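Side-chain contacts in BAT-2 beta-lactamase (Bacillus atrophaeus, PDB 6W5G), which probably hydrolyses the beta-lactam ring of antibiotics as a class D serine beta-lactamase, a resistance enzyme of Gram-positive bacteria: residues A[39-44]-A[259-264]; A[173-178]-A[224-229]; A[180-185]-A[192-197]; A[240-245]-A[253-258]. All coordinates share one frame; numbering follows the deposited sequence.

Contact 1 of 4, residues A[39-44]-A[259-264]; sequences VDEFFK and LKKYHL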
# COMPACT_ATOMS: atom_id res chain seq x y z
N VAL A 39 -12.02 16.06 -7.67
CA VAL A 39 -10.63 15.80 -8.01
C VAL A 39 -10.44 15.71 -9.52
O VAL A 39 -9.41 15.22 -9.98
CB VAL A 39 -10.10 14.55 -7.28
CG1 VAL A 39 -10.25 14.71 -5.76
CG2 VAL A 39 -10.82 13.29 -7.76
N ASP A 40 -11.43 16.18 -10.29
CA ASP A 40 -11.40 16.05 -11.74
C ASP A 40 -10.11 16.59 -12.33
O ASP A 40 -9.55 16.00 -13.27
CB ASP A 40 -12.57 16.82 -12.36
CG ASP A 40 -13.92 16.16 -12.12
OD1 ASP A 40 -13.96 15.04 -11.58
OD2 ASP A 40 -14.95 16.78 -12.48
N GLU A 41 -9.63 17.72 -11.81
CA GLU A 41 -8.44 18.35 -12.39
C GLU A 41 -7.21 17.46 -12.31
O GLU A 41 -6.30 17.61 -13.14
CB GLU A 41 -8.17 19.71 -11.73
CG GLU A 41 -7.75 19.68 -10.26
CD GLU A 41 -8.93 19.78 -9.29
OE1 GLU A 41 -9.97 19.12 -9.53
OE2 GLU A 41 -8.82 20.54 -8.30
N PHE A 42 -7.16 16.52 -11.37
CA PHE A 42 -5.97 15.70 -11.23
C PHE A 42 -5.99 14.44 -12.07
O PHE A 42 -4.98 13.74 -12.15
CB PHE A 42 -5.71 15.38 -9.75
CG PHE A 42 -5.58 16.61 -8.91
CD1 PHE A 42 -4.48 17.45 -9.08
CD2 PHE A 42 -6.55 16.95 -7.98
CE1 PHE A 42 -4.35 18.60 -8.32
CE2 PHE A 42 -6.42 18.09 -7.22
CZ PHE A 42 -5.32 18.92 -7.38
N PHE A 43 -7.11 14.16 -12.73
CA PHE A 43 -7.24 12.97 -13.57
C PHE A 43 -7.46 13.31 -15.04
O PHE A 43 -7.87 12.44 -15.81
CB PHE A 43 -8.33 12.04 -13.03
CG PHE A 43 -7.96 11.36 -11.75
CD1 PHE A 43 -7.28 10.15 -11.76
CD2 PHE A 43 -8.29 11.92 -10.52
CE1 PHE A 43 -6.94 9.50 -10.57
CE2 PHE A 43 -7.95 11.29 -9.33
CZ PHE A 43 -7.27 10.08 -9.36
N LYS A 44 -7.19 14.55 -15.44
CA LYS A 44 -7.32 14.90 -16.85
C LYS A 44 -6.32 14.10 -17.68
O LYS A 44 -5.14 14.01 -17.35
CB LYS A 44 -7.08 16.40 -17.03
CG LYS A 44 -8.01 17.29 -16.22
CD LYS A 44 -7.78 18.76 -16.57
CE LYS A 44 -7.11 19.52 -15.44
NZ LYS A 44 -5.64 19.32 -15.42
N LEU A 259 -4.60 15.88 -1.30
CA LEU A 259 -4.55 16.13 0.14
C LEU A 259 -4.08 17.54 0.46
O LEU A 259 -4.52 18.13 1.46
CB LEU A 259 -3.67 15.09 0.83
CG LEU A 259 -4.14 13.64 0.71
CD1 LEU A 259 -3.12 12.69 1.34
CD2 LEU A 259 -5.51 13.43 1.34
N LYS A 260 -3.19 18.10 -0.36
CA LYS A 260 -2.79 19.50 -0.20
C LYS A 260 -3.94 20.44 -0.53
O LYS A 260 -4.17 21.42 0.19
CB LYS A 260 -1.59 19.83 -1.09
CG LYS A 260 -0.29 19.18 -0.67
CD LYS A 260 0.75 19.32 -1.76
CE LYS A 260 2.08 18.67 -1.37
NZ LYS A 260 3.14 18.86 -2.41
N LYS A 261 -4.66 20.17 -1.63
CA LYS A 261 -5.77 21.02 -2.02
C LYS A 261 -6.75 21.19 -0.86
O LYS A 261 -7.22 22.30 -0.58
CB LYS A 261 -6.49 20.43 -3.24
CG LYS A 261 -7.81 21.14 -3.58
CD LYS A 261 -8.48 20.55 -4.82
CE LYS A 261 -9.77 21.30 -5.15
NZ LYS A 261 -10.59 20.59 -6.17
N TYR A 262 -7.04 20.10 -0.15
CA TYR A 262 -8.02 20.11 0.92
C TYR A 262 -7.40 20.37 2.29
O TYR A 262 -8.05 20.11 3.32
CB TYR A 262 -8.88 18.85 0.87
CG TYR A 262 -9.78 18.91 -0.34
CD1 TYR A 262 -10.85 19.78 -0.37
CD2 TYR A 262 -9.51 18.16 -1.48
CE1 TYR A 262 -11.66 19.89 -1.48
CE2 TYR A 262 -10.31 18.25 -2.60
CZ TYR A 262 -11.39 19.12 -2.60
OH TYR A 262 -12.21 19.24 -3.69
N HIS A 263 -6.18 20.90 2.33
CA HIS A 263 -5.61 21.44 3.55
C HIS A 263 -5.31 20.35 4.58
O HIS A 263 -5.29 20.61 5.78
CB HIS A 263 -6.50 22.54 4.14
CG HIS A 263 -5.81 23.43 5.11
ND1 HIS A 263 -4.71 24.19 4.78
CD2 HIS A 263 -6.06 23.68 6.42
CE1 HIS A 263 -4.31 24.87 5.84
NE2 HIS A 263 -5.11 24.58 6.85
N LEU A 264 -5.09 19.13 4.10
CA LEU A 264 -4.69 18.02 4.96
C LEU A 264 -3.18 17.86 5.03
O LEU A 264 -2.62 17.62 6.10
CB LEU A 264 -5.35 16.72 4.50
CG LEU A 264 -6.88 16.81 4.45
CD1 LEU A 264 -7.49 15.53 3.91
CD2 LEU A 264 -7.45 17.16 5.82
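The ammonium group of K261 is held by three oxygens, one of them weakly. K261 NZ donates to E41 OE2 at 2.8 Å, a salt bridge that uses the syn lone pair of the carboxylate; it also bonds the backbone O of N38, and it makes a weak bond of 3.3 Å to Y262 OH. Y262 OH is itself tied to the backbone N of N38, so the lysine and tyrosine of one segment both reach the chain just ahead of the other.

K261 gets there by stretching out fully. Its CG lies opposite the backbone N (chi1 171°) and every later torsion is close to trans, which carries NZ well clear of the helix. E41 comes from the opposite direction. With CG tucked between the backbone N and the carbonyl carbon (chi1 68°) and a bend at chi2 (-92°), E41 folds back over F42, its CG 3.6 Å above the centre of the F42 ring. The same ring meets the lysine at its edge, where F42 CE2 is 4.0 Å from K261 CD.

K44 NZ binds E41 O at 2.9 Å, on a lone pair in the carbonyl plane. A Schellman motif with H263 as C-prime residue ends the helix, closed by L264 N to L259 O and H263 N to K260 O. This surface contact thus ties the 3-10 turn 40-42, ahead of strand 48-54, to the C-terminal end of helix 248-261, while V39 also packs on strand 59-63 and L259 on strand 236-244.

Contact 2 of 4, residues A[173-178]-A[224-229]; sequences LEEKDF and LGWFVG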
# COMPACT_ATOMS: atom_id res chain seq x y z
N LEU A 173 -11.26 -0.47 -4.04
CA LEU A 173 -12.13 -0.41 -2.86
C LEU A 173 -11.73 -1.46 -1.84
O LEU A 173 -11.75 -1.19 -0.63
CB LEU A 173 -13.60 -0.57 -3.26
CG LEU A 173 -14.23 0.69 -3.86
CD1 LEU A 173 -15.52 0.36 -4.60
CD2 LEU A 173 -14.51 1.72 -2.76
N GLU A 174 -11.35 -2.66 -2.29
CA GLU A 174 -10.88 -3.69 -1.37
C GLU A 174 -9.57 -3.28 -0.71
O GLU A 174 -9.35 -3.59 0.48
CB GLU A 174 -10.73 -5.02 -2.11
CG GLU A 174 -12.06 -5.66 -2.47
CD GLU A 174 -11.94 -6.88 -3.38
OE1 GLU A 174 -11.03 -6.94 -4.22
OE2 GLU A 174 -12.80 -7.77 -3.26
N GLU A 175 -8.67 -2.60 -1.44
CA GLU A 175 -7.47 -2.06 -0.82
C GLU A 175 -7.82 -1.03 0.24
O GLU A 175 -7.22 -1.01 1.33
CB GLU A 175 -6.54 -1.45 -1.88
CG GLU A 175 -5.83 -2.49 -2.76
CD GLU A 175 -4.32 -2.54 -2.56
OE1 GLU A 175 -3.81 -2.09 -1.50
OE2 GLU A 175 -3.63 -3.06 -3.49
N LYS A 176 -8.81 -0.17 -0.04
CA LYS A 176 -9.23 0.81 0.96
C LYS A 176 -9.73 0.11 2.21
O LYS A 176 -9.40 0.51 3.33
CB LYS A 176 -10.32 1.72 0.38
CG LYS A 176 -10.86 2.77 1.35
CD LYS A 176 -12.11 2.28 2.09
CE LYS A 176 -13.27 2.04 1.15
NZ LYS A 176 -14.49 1.58 1.90
N ASP A 177 -10.55 -0.94 2.04
CA ASP A 177 -11.05 -1.68 3.20
C ASP A 177 -9.91 -2.31 3.99
O ASP A 177 -9.92 -2.28 5.22
CB ASP A 177 -12.04 -2.76 2.75
CG ASP A 177 -13.35 -2.19 2.27
OD1 ASP A 177 -13.69 -1.04 2.63
OD2 ASP A 177 -14.05 -2.90 1.53
N PHE A 178 -8.93 -2.89 3.29
CA PHE A 178 -7.80 -3.49 3.99
C PHE A 178 -7.02 -2.44 4.78
O PHE A 178 -6.70 -2.64 5.96
CB PHE A 178 -6.89 -4.22 3.01
CG PHE A 178 -5.56 -4.57 3.60
CD1 PHE A 178 -5.44 -5.60 4.53
CD2 PHE A 178 -4.43 -3.84 3.27
CE1 PHE A 178 -4.21 -5.90 5.11
CE2 PHE A 178 -3.21 -4.12 3.84
CZ PHE A 178 -3.09 -5.15 4.76
N LEU A 224 0.26 0.83 -14.68
CA LEU A 224 -0.59 0.55 -13.54
C LEU A 224 0.15 1.08 -12.32
O LEU A 224 1.33 0.74 -12.12
CB LEU A 224 -0.86 -0.95 -13.38
CG LEU A 224 -1.41 -1.40 -12.02
CD1 LEU A 224 -2.78 -0.80 -11.75
CD2 LEU A 224 -1.46 -2.92 -11.97
N GLY A 225 -0.51 1.92 -11.55
CA GLY A 225 0.12 2.57 -10.42
C GLY A 225 -0.82 2.72 -9.25
O GLY A 225 -2.02 2.95 -9.43
N TRP A 226 -0.28 2.57 -8.05
CA TRP A 226 -1.05 2.60 -6.82
C TRP A 226 -0.37 3.50 -5.80
O TRP A 226 0.86 3.56 -5.72
CB TRP A 226 -1.03 1.25 -6.13
CG TRP A 226 -1.74 0.08 -6.77
CD1 TRP A 226 -1.20 -0.87 -7.59
CD2 TRP A 226 -3.09 -0.31 -6.54
NE1 TRP A 226 -2.15 -1.81 -7.91
CE2 TRP A 226 -3.32 -1.49 -7.27
CE3 TRP A 226 -4.14 0.23 -5.79
CZ2 TRP A 226 -4.55 -2.14 -7.27
CZ3 TRP A 226 -5.37 -0.41 -5.80
CH2 TRP A 226 -5.56 -1.59 -6.53
N PHE A 227 -1.18 4.15 -4.97
CA PHE A 227 -0.72 4.70 -3.70
C PHE A 227 -1.84 4.52 -2.70
O PHE A 227 -2.93 5.06 -2.89
CB PHE A 227 -0.33 6.19 -3.83
CG PHE A 227 0.33 6.77 -2.60
CD1 PHE A 227 1.48 6.20 -2.07
CD2 PHE A 227 -0.20 7.90 -1.99
CE1 PHE A 227 2.11 6.76 -0.95
CE2 PHE A 227 0.40 8.46 -0.87
CZ PHE A 227 1.56 7.88 -0.35
N VAL A 228 -1.61 3.71 -1.67
CA VAL A 228 -2.63 3.38 -0.68
C VAL A 228 -2.12 3.75 0.70
O VAL A 228 -0.93 3.58 0.99
CB VAL A 228 -3.04 1.88 -0.77
CG1 VAL A 228 -3.44 1.51 -2.20
CG2 VAL A 228 -1.91 0.95 -0.27
N GLY A 229 -3.00 4.27 1.55
CA GLY A 229 -2.51 4.66 2.86
C GLY A 229 -3.51 5.50 3.62
O GLY A 229 -4.73 5.37 3.43
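E175 leaves helix 172-184 with its CB aimed at the strand carrying W226 and V228, and the contact builds up atom by atom beyond it. CG sits beside the backbone N and makes the first touch, with E175 CG 3.7 Å from W226 CZ3. The chain then bends at chi2 (-114°). E175 CD, at the fork, lies 4.0 Å from W226 CZ3, and the two oxygens part company. E175 OE1 runs to the valine, 3.7 Å from V228 CG1, the two side chains crossing at about a right angle. E175 OE2 stands 3.8 Å above the W226 plane, over the six-membered half of the indole and about equally far from its six atoms, with the carboxylate turned 37° from the ring.

Neither oxygen has a hydrogen bond across the two segments. OE2 finds its polar partner in T77 OG1, in the S-x-x-K motif that ends at carboxylated K79, while W226 NE1 binds T73 O and so helps fix the indole. A buried carboxylate with one oxygen over an aromatic face and the other against valine methyls would probably have its charge disfavoured and its pKa raised; the bond to T77 probably compensates in part.

Contact 3 of 4, residues A[180-185]-A[192-197]; sequences EHLYKE and PIMKTV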
# COMPACT_ATOMS: atom_id res chain seq x y z
N GLU A 180 -8.11 0.43 5.83
CA GLU A 180 -8.94 0.90 6.93
C GLU A 180 -8.92 -0.08 8.10
O GLU A 180 -8.88 0.32 9.27
CB GLU A 180 -10.38 1.14 6.45
CG GLU A 180 -11.28 1.67 7.56
CD GLU A 180 -12.67 2.00 7.09
OE1 GLU A 180 -12.96 1.79 5.90
OE2 GLU A 180 -13.49 2.46 7.92
N HIS A 181 -8.93 -1.39 7.79
CA HIS A 181 -8.84 -2.39 8.85
C HIS A 181 -7.49 -2.34 9.55
O HIS A 181 -7.42 -2.53 10.77
CB HIS A 181 -9.10 -3.78 8.27
CG HIS A 181 -10.50 -3.97 7.77
ND1 HIS A 181 -10.83 -4.87 6.79
CD2 HIS A 181 -11.65 -3.34 8.11
CE1 HIS A 181 -12.13 -4.82 6.55
NE2 HIS A 181 -12.65 -3.90 7.34
N LEU A 182 -6.42 -2.09 8.80
CA LEU A 182 -5.11 -1.93 9.43
C LEU A 182 -5.07 -0.69 10.31
O LEU A 182 -4.56 -0.74 11.44
CB LEU A 182 -4.03 -1.86 8.35
CG LEU A 182 -2.62 -1.57 8.85
CD1 LEU A 182 -2.18 -2.59 9.89
CD2 LEU A 182 -1.63 -1.50 7.68
N TYR A 183 -5.62 0.43 9.82
CA TYR A 183 -5.67 1.65 10.62
C TYR A 183 -6.41 1.41 11.93
O TYR A 183 -5.93 1.80 13.00
CB TYR A 183 -6.34 2.77 9.82
CG TYR A 183 -6.51 4.03 10.63
CD1 TYR A 183 -5.48 4.97 10.71
CD2 TYR A 183 -7.67 4.27 11.35
CE1 TYR A 183 -5.62 6.12 11.47
CE2 TYR A 183 -7.82 5.41 12.11
CZ TYR A 183 -6.79 6.33 12.16
OH TYR A 183 -6.93 7.47 12.92
N LYS A 184 -7.59 0.80 11.86
CA LYS A 184 -8.41 0.54 13.04
C LYS A 184 -7.96 -0.67 13.83
O LYS A 184 -8.48 -0.91 14.92
CB LYS A 184 -9.87 0.35 12.62
CG LYS A 184 -10.44 1.57 11.95
CD LYS A 184 -11.90 1.41 11.59
CE LYS A 184 -12.48 2.72 11.08
NZ LYS A 184 -13.84 2.53 10.50
N GLU A 185 -6.99 -1.43 13.30
CA GLU A 185 -6.49 -2.65 13.95
C GLU A 185 -7.60 -3.69 14.13
O GLU A 185 -7.63 -4.44 15.11
CB GLU A 185 -5.70 -2.35 15.22
CG GLU A 185 -4.62 -1.34 14.87
CD GLU A 185 -3.58 -1.13 15.93
OE1 GLU A 185 -3.63 -1.78 17.00
OE2 GLU A 185 -2.69 -0.30 15.67
N PRO A 192 1.10 -4.78 18.35
CA PRO A 192 2.42 -4.19 18.08
C PRO A 192 2.92 -4.43 16.67
O PRO A 192 3.63 -3.58 16.13
CB PRO A 192 3.33 -4.81 19.15
CG PRO A 192 2.54 -5.93 19.75
CD PRO A 192 1.10 -5.60 19.58
N ILE A 193 2.54 -5.55 16.05
CA ILE A 193 2.93 -5.79 14.67
C ILE A 193 2.26 -4.79 13.74
O ILE A 193 2.88 -4.24 12.82
CB ILE A 193 2.64 -7.25 14.27
CG1 ILE A 193 3.64 -8.17 14.96
CG2 ILE A 193 2.69 -7.42 12.76
CD1 ILE A 193 3.36 -9.64 14.74
N MET A 194 0.98 -4.51 13.97
CA MET A 194 0.29 -3.51 13.16
C MET A 194 0.87 -2.12 13.38
O MET A 194 1.02 -1.36 12.43
CB MET A 194 -1.21 -3.55 13.44
CG MET A 194 -1.84 -4.81 12.87
SD MET A 194 -3.63 -4.95 13.07
CE MET A 194 -3.78 -5.31 14.82
N LYS A 195 1.22 -1.78 14.63
CA LYS A 195 1.88 -0.50 14.87
C LYS A 195 3.20 -0.41 14.11
O LYS A 195 3.51 0.62 13.52
CB LYS A 195 2.11 -0.29 16.37
CG LYS A 195 0.84 -0.11 17.21
CD LYS A 195 0.06 1.15 16.83
CE LYS A 195 -0.92 1.58 17.94
NZ LYS A 195 -1.98 0.56 18.23
N THR A 196 3.99 -1.50 14.12
CA THR A 196 5.28 -1.49 13.44
C THR A 196 5.12 -1.29 11.94
O THR A 196 5.84 -0.48 11.33
CB THR A 196 6.02 -2.81 13.71
OG1 THR A 196 6.33 -2.89 15.11
CG2 THR A 196 7.31 -2.90 12.90
N VAL A 197 4.19 -2.02 11.32
CA VAL A 197 4.02 -1.91 9.87
C VAL A 197 3.48 -0.54 9.50
O VAL A 197 3.91 0.06 8.51
CB VAL A 197 3.15 -3.06 9.33
CG1 VAL A 197 2.81 -2.83 7.85
CG2 VAL A 197 3.88 -4.41 9.51
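Two differently shaped chains bring E185 and K195 together. E185 runs extended beyond CG (chi2 -168°), whereas K195, whose CB points away from segment 180-185, folds back through bends at chi2 (-64°) and chi4 (-62°). The two meet at about a right angle. K195 NZ donates to E185 OE2 at 2.8 Å on the syn side, tilted from the carboxylate plane, and makes a weaker bond of 3.1 Å to E185 OE1, so the ammonium straddles both oxygens. Part of the lysine's own chain is drawn in, with K195 CD 3.3 Å from E185 OE2. K191 adds a salt bridge to OE1 and K198 one to OE2, so three lysines bind a single carboxylate and probably stabilise its charge.

Beside this polar cluster the packing is apolar. M194 bends at chi3, bringing its methyl against the glutamate, with M194 CE 3.6 Å from E185 CB, while M194 CG lies 3.7 Å from L182 CD1 as the two side chains slide past each other in opposite directions. V197 packs onward against helix 81-88.

Positive phi at E185 marks it as the C-prime residue of a Schellman motif, closed by E185 N to L182 O (weak) and D186 N to H181 O. The arrangement is that of two consecutive helices, 172-184 and 191-200, joined by a short linker, with the capping residue itself clasped by the second helix.

Contact 4 of 4, residues A[240-245]-A[253-258]; sequences FVTNVD and NITTDI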
# COMPACT_ATOMS: atom_id res chain seq x y z
N PHE A 240 -6.98 6.60 2.16
CA PHE A 240 -7.05 6.91 0.74
C PHE A 240 -6.51 5.76 -0.10
O PHE A 240 -5.66 4.98 0.34
CB PHE A 240 -6.31 8.21 0.38
CG PHE A 240 -4.87 8.20 0.82
CD1 PHE A 240 -3.91 7.50 0.10
CD2 PHE A 240 -4.49 8.90 1.95
CE1 PHE A 240 -2.59 7.47 0.52
CE2 PHE A 240 -3.17 8.88 2.38
CZ PHE A 240 -2.22 8.18 1.65
N VAL A 241 -7.01 5.68 -1.33
CA VAL A 241 -6.46 4.81 -2.36
C VAL A 241 -6.49 5.57 -3.67
O VAL A 241 -7.54 6.08 -4.06
CB VAL A 241 -7.27 3.51 -2.49
CG1 VAL A 241 -6.89 2.77 -3.78
CG2 VAL A 241 -7.07 2.61 -1.27
N THR A 242 -5.35 5.63 -4.35
CA THR A 242 -5.28 6.11 -5.72
C THR A 242 -4.79 4.96 -6.59
O THR A 242 -3.85 4.26 -6.22
CB THR A 242 -4.34 7.30 -5.83
OG1 THR A 242 -4.87 8.37 -5.05
CG2 THR A 242 -4.22 7.75 -7.28
N ASN A 243 -5.44 4.76 -7.74
CA ASN A 243 -5.10 3.70 -8.67
C ASN A 243 -5.29 4.29 -10.06
O ASN A 243 -6.32 4.89 -10.33
CB ASN A 243 -6.02 2.49 -8.42
CG ASN A 243 -6.04 1.50 -9.57
OD1 ASN A 243 -6.92 1.55 -10.42
ND2 ASN A 243 -5.10 0.55 -9.56
N VAL A 244 -4.29 4.16 -10.93
CA VAL A 244 -4.25 4.96 -12.15
C VAL A 244 -3.43 4.24 -13.20
O VAL A 244 -2.60 3.38 -12.88
CB VAL A 244 -3.68 6.38 -11.84
CG1 VAL A 244 -2.21 6.28 -11.39
CG2 VAL A 244 -3.87 7.33 -13.02
N ASP A 245 -3.66 4.58 -14.47
CA ASP A 245 -2.91 4.03 -15.59
C ASP A 245 -1.58 4.74 -15.79
O ASP A 245 -1.26 5.21 -16.89
CB ASP A 245 -3.77 4.02 -16.87
CG ASP A 245 -4.09 5.43 -17.39
OD1 ASP A 245 -4.06 6.40 -16.61
OD2 ASP A 245 -4.39 5.55 -18.61
N ASN A 253 1.75 11.30 -6.39
CA ASN A 253 1.69 12.74 -6.62
C ASN A 253 0.25 13.22 -6.79
O ASN A 253 -0.10 14.31 -6.31
CB ASN A 253 2.54 13.12 -7.83
CG ASN A 253 4.03 12.95 -7.57
OD1 ASN A 253 4.47 12.85 -6.42
ND2 ASN A 253 4.82 12.92 -8.65
N ILE A 254 -0.59 12.43 -7.46
CA ILE A 254 -2.01 12.75 -7.52
C ILE A 254 -2.59 12.81 -6.12
O ILE A 254 -3.32 13.75 -5.77
CB ILE A 254 -2.76 11.72 -8.39
CG1 ILE A 254 -2.40 11.88 -9.86
CG2 ILE A 254 -4.27 11.83 -8.18
CD1 ILE A 254 -2.78 10.70 -10.72
N THR A 255 -2.24 11.83 -5.28
CA THR A 255 -2.77 11.76 -3.92
C THR A 255 -2.35 12.97 -3.11
O THR A 255 -3.19 13.63 -2.48
CB THR A 255 -2.29 10.49 -3.22
OG1 THR A 255 -2.62 9.34 -4.00
CG2 THR A 255 -2.97 10.36 -1.86
N THR A 256 -1.05 13.28 -3.11
CA THR A 256 -0.60 14.41 -2.31
C THR A 256 -1.16 15.73 -2.84
O THR A 256 -1.45 16.63 -2.04
CB THR A 256 0.93 14.43 -2.14
OG1 THR A 256 1.58 14.47 -3.42
CG2 THR A 256 1.37 13.18 -1.39
N ASP A 257 -1.33 15.86 -4.16
CA ASP A 257 -1.95 17.07 -4.70
C ASP A 257 -3.37 17.24 -4.15
O ASP A 257 -3.77 18.35 -3.77
CB ASP A 257 -2.00 17.01 -6.24
CG ASP A 257 -0.67 17.40 -6.89
OD1 ASP A 257 0.24 17.86 -6.17
OD2 ASP A 257 -0.54 17.23 -8.12
N ILE A 258 -4.13 16.14 -4.08
CA ILE A 258 -5.49 16.21 -3.55
C ILE A 258 -5.47 16.56 -2.06
O ILE A 258 -6.23 17.41 -1.59
CB ILE A 258 -6.24 14.89 -3.81
CG1 ILE A 258 -6.49 14.71 -5.31
CG2 ILE A 258 -7.56 14.86 -3.03
CD1 ILE A 258 -6.83 13.27 -5.69
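T242 and T255 join strand 236-244 to the C-terminal helix 248-261, which packs on one face of the antiparallel sheet in the fold shared by serine beta-lactamases and penicillin-binding proteins. The axes of the segments 240-244 and 253-258 approach to 8.8 Å, with 136° between their N-to-C directions, and the nearest CA atoms, those of T242 and T255, are 6.4 Å apart.

The polar link is one short bond: T242 OG1 donates to T255 OG1 at 2.7 Å. T255 OG1 in turn bonds the carbonyl O of A251, one turn earlier in the helix, so the strand hydroxyl feeds a hydroxyl that is already tied to its own helix backbone.

The methyl is the other branch of T255. T255 CG2 makes a CH-pi contact over one face of F240, 3.8 Å from the ring centroid and 20° off the normal, with F240 CD1 the nearest ring atom at 3.6 Å. F240 can offer its face because CG is tucked between the backbone N and the carbonyl carbon (chi1 56°). F227 of the adjoining strand touches both residues.

On the other flank, I254 supplies two methyls: I254 CG2 meets T242 CG2 at 4.2 Å, and I254 CD1 meets V244 CG2 at 4.2 Å.

Both threonines therefore work in two modes, with methyl groups given to apolar packing and hydroxyls to a relay from T242 through T255 to the carbonyl of A251. Within this buried interface the relay provides polar partners where the surrounding groups are largely hydrocarbon.

Overall arrangement
Contacts 1 and 4 share helix 248-261 and lie with centres about 9 Å apart; they touch directly, F42 CD2 standing 3.5 Å from I258 CG1. Contacts 4 and 2 belong to neighbouring strands of one sheet, centres about 10 Å apart, with G229 O and F240 N 2.9 Å from each other. Contacts 1, 4 and 2 thus follow one another by direct touch. Contacts 2 and 3, centres about 15 Å apart, are linked by the shared helix 172-184, with no other touch; the centres of contacts 1 and 3 are about 27 Å apart. Contact 2 reaches the probable active site through T77, near carboxylated K79, while in contact 3 L182 touches V80.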